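Side-chain contacts in fervidolysin (Fervidobacterium pennivorans, PDB 1R6V), which degrades keratin into peptides as a calcium-binding, subtilisin-like serine protease and so lets the bacterium grow on native feathers: residues Q76-I81 and R90-S95; Y96-I101 and V244-V249. The protein carries 1 engineered substitution. All coordinates share one frame; numbering follows the deposited sequence.

Contact 1 of 2, residues Q76-I81 and R90-S95; sequences QAYDKI and RYVEPS
Tyr78 and Val92 mark where helix 76-81 comes nearest to strand 90-93; the axes approach to 10.2 Å and run roughly antiparallel, at 149°. This is helix-on-sheet packing in the propeptide domain. Strand 89-93 pairs antiparallel with strand 33-38 in the propeptide sheet, and helix 41-51 lies beside Ile81. Val92 points its side chain at the helix. Its CG1 stands anti to the backbone N (chi1 -179°) and meets two residues one helical turn apart. One is Ile81, whose CD1 touches CG1 at 4.1 Å as the two side chains pass at a slant. Ile34 of the neighbouring strand 33-38 packs against both of them. The other is Tyr78, where the ring atom CE1 does the touching, also 4.1 Å from Val92 CG1. Tyr78 and Val92 run past each other in opposite directions, and the phenol end reaches on to Pro94. The hydroxyl is hydrogen-bonded to Gly22 O, and Phe21 meets the ring with its plane tilted about 35°. No hydrogen bond joins the two segments. Pro94 crosses the tyrosine at about a right angle, and its CD lies 3.3 Å from Tyr78 OH.

Contact 2 of 2, residues Y96-I101 and V244-V249; sequences YKRELI and VGDDYV
Tyr96 and Asp246 bring the two backbones closest, with their CA atoms 6.5 Å apart, where the extended segment 96-101 passes the start of helix 246-258. Gly245 is the N-cap residue of that helix. Asp246, in its first turn, points its side chain at the passing chain and carries the whole contact. Arg98 holds the carboxylate side-on with two nitrogens. Its NE gives a nearly straight bond of 3.0 Å to Asp246 OD1 (175°), lying in the guanidinium plane and using the syn lone pair. Its NH2 reaches Asp246 OD2, also at 3.0 Å, but from above the carboxylate plane. The guanidinium and carboxylate planes are turned 34° against each other, and OD2 sits tilted from the guanidinium plane. A bend at chi2 (-74°) folds the arginine chain back, and Tyr96 CB lies over one guanidinium face, toward its rim. The backbone N of Tyr96 binds Asp246 OD2 at 2.9 Å, from the carboxylate face opposite to Arg98 NH2. This buried salt bridge joins the propeptide to the subtilisin-like catalytic domain. The side chain of Arg98 is about 12 Å from that of Asp162, inferred to belong to the charge relay system. An alanine in place of Asp246 would probably leave the buried Arg98 without this counter-charge and the Tyr96 amide without its acceptor. Tyr243 OH adds a hydrogen bond to Asp246 OD1. Arg98 NH1 turns to another partner, the carbonyl oxygen of Gly272, while Tyr96 OH is bonded to Glu23 O.

After strand 33-38, helix 41-51 and strands 54-59 and 64-68, the chain forms helix 74-81 and then strand 89-93. Contact 1 closes the short loop between them and joins helix to strand within the propeptide. The chain runs on through Ser95 and Tyr96 into contact 2. There strand 99-100 pairs antiparallel with strand 263-269 of the catalytic domain. Contact 2 closes a far longer loop, of 142 residues, and joins the propeptide to helix 246-258 of that domain. The contacts follow in series and neither nest nor cross. The centres of contact 1 and contact 2 are about 18 Å apart. They touch where Ser95 OG makes a probable hydrogen bond of 2.7 Å to Asp246 N.

Contact 1 of 2, residues Q76-I81 and R90-S95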
loop_
_atom_site.group_PDB
_atom_site.type_symbol
_atom_site.label_atom_id
_atom_site.label_comp_id
_atom_site.label_asym_id
_atom_site.label_seq_id
_atom_site.Cartn_x
_atom_site.Cartn_y
_atom_site.Cartn_z
ATOM N N GLN A 76 -10.489 -7.764 18.577
ATOM C CA GLN A 76 -11.777 -8.297 18.991
ATOM C C GLN A 76 -12.765 -8.303 17.821
ATOM O O GLN A 76 -13.598 -9.207 17.701
ATOM C CB GLN A 76 -12.335 -7.467 20.151
ATOM C CG GLN A 76 -11.502 -7.553 21.415
ATOM C CD GLN A 76 -12.056 -6.683 22.522
ATOM O OE1 GLN A 76 -12.515 -5.571 22.276
ATOM N NE2 GLN A 76 -12.004 -7.182 23.754
ATOM N N ALA A 77 -12.687 -7.289 16.956
ATOM C CA ALA A 77 -13.576 -7.240 15.793
ATOM C C ALA A 77 -13.240 -8.413 14.870
ATOM O O ALA A 77 -14.125 -9.048 14.291
ATOM C CB ALA A 77 -13.412 -5.897 15.034
ATOM N N TYR A 78 -11.951 -8.690 14.710
ATOM C CA TYR A 78 -11.554 -9.825 13.884
ATOM C C TYR A 78 -12.170 -11.110 14.476
ATOM O O TYR A 78 -12.662 -11.961 13.744
ATOM C CB TYR A 78 -10.034 -9.980 13.872
ATOM C CG TYR A 78 -9.272 -9.093 12.914
ATOM C CD1 TYR A 78 -9.838 -7.927 12.387
ATOM C CD2 TYR A 78 -7.973 -9.421 12.549
ATOM C CE1 TYR A 78 -9.107 -7.105 11.502
ATOM C CE2 TYR A 78 -7.235 -8.614 11.675
ATOM C CZ TYR A 78 -7.805 -7.461 11.152
ATOM O OH TYR A 78 -7.069 -6.679 10.261
ATOM N N ASP A 79 -12.137 -11.247 15.797
ATOM C CA ASP A 79 -12.697 -12.448 16.413
ATOM C C ASP A 79 -14.182 -12.598 16.124
ATOM O O ASP A 79 -14.676 -13.715 15.983
ATOM C CB ASP A 79 -12.473 -12.451 17.930
ATOM C CG ASP A 79 -11.014 -12.656 18.309
ATOM O OD1 ASP A 79 -10.278 -13.345 17.564
ATOM O OD2 ASP A 79 -10.603 -12.144 19.368
ATOM N N LYS A 80 -14.899 -11.478 16.039
ATOM C CA LYS A 80 -16.334 -11.508 15.754
ATOM C C LYS A 80 -16.649 -11.771 14.286
ATOM O O LYS A 80 -17.756 -12.176 13.945
ATOM C CB LYS A 80 -16.978 -10.172 16.132
ATOM C CG LYS A 80 -17.112 -9.919 17.621
ATOM C CD LYS A 80 -18.325 -10.637 18.172
ATOM C CE LYS A 80 -18.602 -10.207 19.598
ATOM N NZ LYS A 80 -19.960 -10.631 20.044
ATOM N N ILE A 81 -15.666 -11.532 13.422
ATOM C CA ILE A 81 -15.830 -11.669 11.985
ATOM C C ILE A 81 -15.302 -12.967 11.382
ATOM O O ILE A 81 -15.906 -13.518 10.464
ATOM C CB ILE A 81 -15.099 -10.503 11.251
ATOM C CG1 ILE A 81 -15.654 -9.146 11.709
ATOM C CG2 ILE A 81 -15.255 -10.657 9.733
ATOM C CD1 ILE A 81 -14.816 -7.944 11.235
ATOM N N ARG A 90 -14.097 -8.685 0.343
ATOM C CA ARG A 90 -12.741 -8.847 -0.181
ATOM C C ARG A 90 -11.694 -8.878 0.935
ATOM O O ARG A 90 -10.795 -9.727 0.934
ATOM C CB ARG A 90 -12.412 -7.733 -1.187
ATOM C CG ARG A 90 -12.949 -7.981 -2.601
ATOM C CD ARG A 90 -12.554 -6.850 -3.554
ATOM N NE ARG A 90 -13.247 -5.628 -3.165
ATOM C CZ ARG A 90 -12.663 -4.468 -2.889
ATOM N NH1 ARG A 90 -11.339 -4.331 -2.965
ATOM N NH2 ARG A 90 -13.416 -3.452 -2.504
ATOM N N TYR A 91 -11.802 -7.965 1.895
ATOM C CA TYR A 91 -10.839 -7.941 2.990
ATOM C C TYR A 91 -11.329 -7.071 4.126
ATOM O O TYR A 91 -12.275 -6.295 3.968
ATOM C CB TYR A 91 -9.479 -7.402 2.515
ATOM C CG TYR A 91 -9.536 -5.969 2.020
ATOM C CD1 TYR A 91 -9.598 -4.893 2.918
ATOM C CD2 TYR A 91 -9.611 -5.691 0.657
ATOM C CE1 TYR A 91 -9.743 -3.578 2.460
ATOM C CE2 TYR A 91 -9.759 -4.373 0.186
ATOM C CZ TYR A 91 -9.824 -3.327 1.091
ATOM O OH TYR A 91 -9.966 -2.035 0.631
ATOM N N VAL A 92 -10.682 -7.228 5.277
ATOM C CA VAL A 92 -10.980 -6.431 6.460
ATOM C C VAL A 92 -9.616 -6.068 7.000
ATOM O O VAL A 92 -8.830 -6.960 7.288
ATOM C CB VAL A 92 -11.720 -7.234 7.542
ATOM C CG1 VAL A 92 -12.008 -6.314 8.741
ATOM C CG2 VAL A 92 -13.027 -7.783 6.983
ATOM N N GLU A 93 -9.320 -4.781 7.142
ATOM C CA GLU A 93 -8.001 -4.389 7.643
ATOM C C GLU A 93 -8.106 -3.128 8.494
ATOM O O GLU A 93 -9.110 -2.436 8.449
ATOM C CB GLU A 93 -7.088 -4.101 6.443
ATOM C CG GLU A 93 -7.569 -2.914 5.615
ATOM C CD GLU A 93 -6.745 -2.673 4.356
ATOM O OE1 GLU A 93 -7.086 -1.734 3.617
ATOM O OE2 GLU A 93 -5.767 -3.416 4.108
ATOM N N PRO A 94 -7.071 -2.818 9.292
ATOM C CA PRO A 94 -7.151 -1.593 10.092
ATOM C C PRO A 94 -6.618 -0.439 9.222
ATOM O O PRO A 94 -6.188 -0.658 8.083
ATOM C CB PRO A 94 -6.192 -1.878 11.247
ATOM C CG PRO A 94 -5.111 -2.654 10.561
ATOM C CD PRO A 94 -5.895 -3.627 9.677
ATOM N N SER A 95 -6.676 0.782 9.743
ATOM C CA SER A 95 -6.080 1.918 9.056
ATOM C C SER A 95 -4.706 1.895 9.711
ATOM O O SER A 95 -4.601 1.850 10.948
ATOM C CB SER A 95 -6.787 3.227 9.406
ATOM O OG SER A 95 -6.017 4.344 8.996
#

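Contact 2 of 2, residues Y96-I101 and V244-V249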
loop_
_atom_site.group_PDB
_atom_site.type_symbol
_atom_site.label_atom_id
_atom_site.label_comp_id
_atom_site.label_asym_id
_atom_site.label_seq_id
_atom_site.Cartn_x
_atom_site.Cartn_y
_atom_site.Cartn_z
ATOM N N TYR A 96 -3.651 1.902 8.917
ATOM C CA TYR A 96 -2.316 1.847 9.483
ATOM C C TYR A 96 -1.726 3.206 9.846
ATOM O O TYR A 96 -2.180 4.243 9.370
ATOM C CB TYR A 96 -1.387 1.112 8.525
ATOM C CG TYR A 96 -1.751 -0.350 8.379
ATOM C CD1 TYR A 96 -2.567 -0.782 7.334
ATOM C CD2 TYR A 96 -1.296 -1.299 9.296
ATOM C CE1 TYR A 96 -2.922 -2.129 7.203
ATOM C CE2 TYR A 96 -1.648 -2.658 9.169
ATOM C CZ TYR A 96 -2.460 -3.054 8.119
ATOM O OH TYR A 96 -2.829 -4.371 7.973
ATOM N N LYS A 97 -0.708 3.190 10.703
ATOM C CA LYS A 97 -0.057 4.424 11.109
ATOM C C LYS A 97 0.773 4.980 9.951
ATOM O O LYS A 97 1.455 4.224 9.252
ATOM C CB LYS A 97 0.871 4.166 12.307
ATOM C CG LYS A 97 0.174 3.691 13.576
ATOM C CD LYS A 97 -0.671 4.785 14.214
ATOM C CE LYS A 97 -1.273 4.324 15.526
ATOM N NZ LYS A 97 -0.227 3.818 16.456
ATOM N N ARG A 98 0.696 6.290 9.736
ATOM C CA ARG A 98 1.499 6.944 8.682
ATOM C C ARG A 98 2.059 8.233 9.247
ATOM O O ARG A 98 1.478 8.829 10.145
ATOM C CB ARG A 98 0.660 7.335 7.464
ATOM C CG ARG A 98 -0.212 6.250 6.902
ATOM C CD ARG A 98 0.536 5.181 6.130
ATOM N NE ARG A 98 -0.406 4.153 5.717
ATOM C CZ ARG A 98 -0.071 2.941 5.291
ATOM N NH1 ARG A 98 1.211 2.590 5.197
ATOM N NH2 ARG A 98 -1.027 2.053 5.011
ATOM N N GLU A 99 3.174 8.679 8.694
ATOM C CA GLU A 99 3.764 9.916 9.147
ATOM C C GLU A 99 4.183 10.713 7.940
ATOM O O GLU A 99 4.499 10.158 6.891
ATOM C CB GLU A 99 4.994 9.642 10.018
ATOM C CG GLU A 99 4.692 8.752 11.204
ATOM C CD GLU A 99 5.897 8.504 12.093
ATOM O OE1 GLU A 99 6.907 7.957 11.597
ATOM O OE2 GLU A 99 5.824 8.850 13.295
ATOM N N LEU A 100 4.183 12.024 8.104
ATOM C CA LEU A 100 4.609 12.912 7.044
ATOM C C LEU A 100 6.131 12.808 6.999
ATOM O O LEU A 100 6.781 12.713 8.041
ATOM C CB LEU A 100 4.199 14.341 7.399
ATOM C CG LEU A 100 4.237 15.422 6.327
ATOM C CD1 LEU A 100 3.114 15.198 5.349
ATOM C CD2 LEU A 100 4.092 16.794 6.997
ATOM N N ILE A 101 6.703 12.789 5.802
ATOM C CA ILE A 101 8.157 12.752 5.664
ATOM C C ILE A 101 8.537 14.230 5.778
ATOM O O ILE A 101 8.747 14.917 4.783
ATOM C CB ILE A 101 8.551 12.169 4.294
ATOM C CG1 ILE A 101 8.023 10.736 4.188
ATOM C CG2 ILE A 101 10.072 12.176 4.124
ATOM C CD1 ILE A 101 8.151 10.120 2.787
ATOM N N VAL A 244 -5.184 11.598 8.993
ATOM C CA VAL A 244 -6.623 11.362 8.946
ATOM C C VAL A 244 -7.039 9.904 8.815
ATOM O O VAL A 244 -8.215 9.591 8.970
ATOM C CB VAL A 244 -7.296 12.191 7.811
ATOM C CG1 VAL A 244 -7.037 13.670 8.042
ATOM C CG2 VAL A 244 -6.760 11.769 6.439
ATOM N N GLY A 245 -6.087 9.017 8.541
ATOM C CA GLY A 245 -6.422 7.607 8.402
ATOM C C GLY A 245 -6.395 7.152 6.948
ATOM O O GLY A 245 -6.667 7.944 6.039
ATOM N N ASP A 246 -6.083 5.881 6.729
ATOM C CA ASP A 246 -6.010 5.348 5.369
ATOM C C ASP A 246 -7.353 5.463 4.645
ATOM O O ASP A 246 -7.399 5.660 3.418
ATOM C CB ASP A 246 -5.565 3.887 5.384
ATOM C CG ASP A 246 -4.102 3.708 5.772
ATOM O OD1 ASP A 246 -3.318 4.676 5.712
ATOM O OD2 ASP A 246 -3.737 2.567 6.122
ATOM N N ASP A 247 -8.446 5.339 5.396
ATOM C CA ASP A 247 -9.766 5.463 4.805
ATOM C C ASP A 247 -10.042 6.893 4.332
ATOM O O ASP A 247 -10.528 7.080 3.220
ATOM C CB ASP A 247 -10.863 4.968 5.787
ATOM C CG ASP A 247 -10.762 5.591 7.178
ATOM O OD1 ASP A 247 -9.688 6.114 7.545
ATOM O OD2 ASP A 247 -11.771 5.539 7.920
ATOM N N TYR A 248 -9.715 7.905 5.134
ATOM C CA TYR A 248 -9.977 9.265 4.687
ATOM C C TYR A 248 -9.002 9.707 3.587
ATOM O O TYR A 248 -9.365 10.512 2.733
ATOM C CB TYR A 248 -9.988 10.247 5.868
ATOM C CG TYR A 248 -11.215 10.069 6.752
ATOM C CD1 TYR A 248 -11.153 9.336 7.934
ATOM C CD2 TYR A 248 -12.446 10.593 6.372
ATOM C CE1 TYR A 248 -12.302 9.127 8.719
ATOM C CE2 TYR A 248 -13.598 10.391 7.146
ATOM C CZ TYR A 248 -13.517 9.660 8.311
ATOM O OH TYR A 248 -14.647 9.458 9.068
ATOM N N VAL A 249 -7.782 9.178 3.597
ATOM C CA VAL A 249 -6.837 9.502 2.524
ATOM C C VAL A 249 -7.409 8.927 1.211
ATOM O O VAL A 249 -7.407 9.601 0.178
ATOM C CB VAL A 249 -5.436 8.901 2.782
ATOM C CG1 VAL A 249 -4.564 9.062 1.520
ATOM C CG2 VAL A 249 -4.769 9.640 3.965
#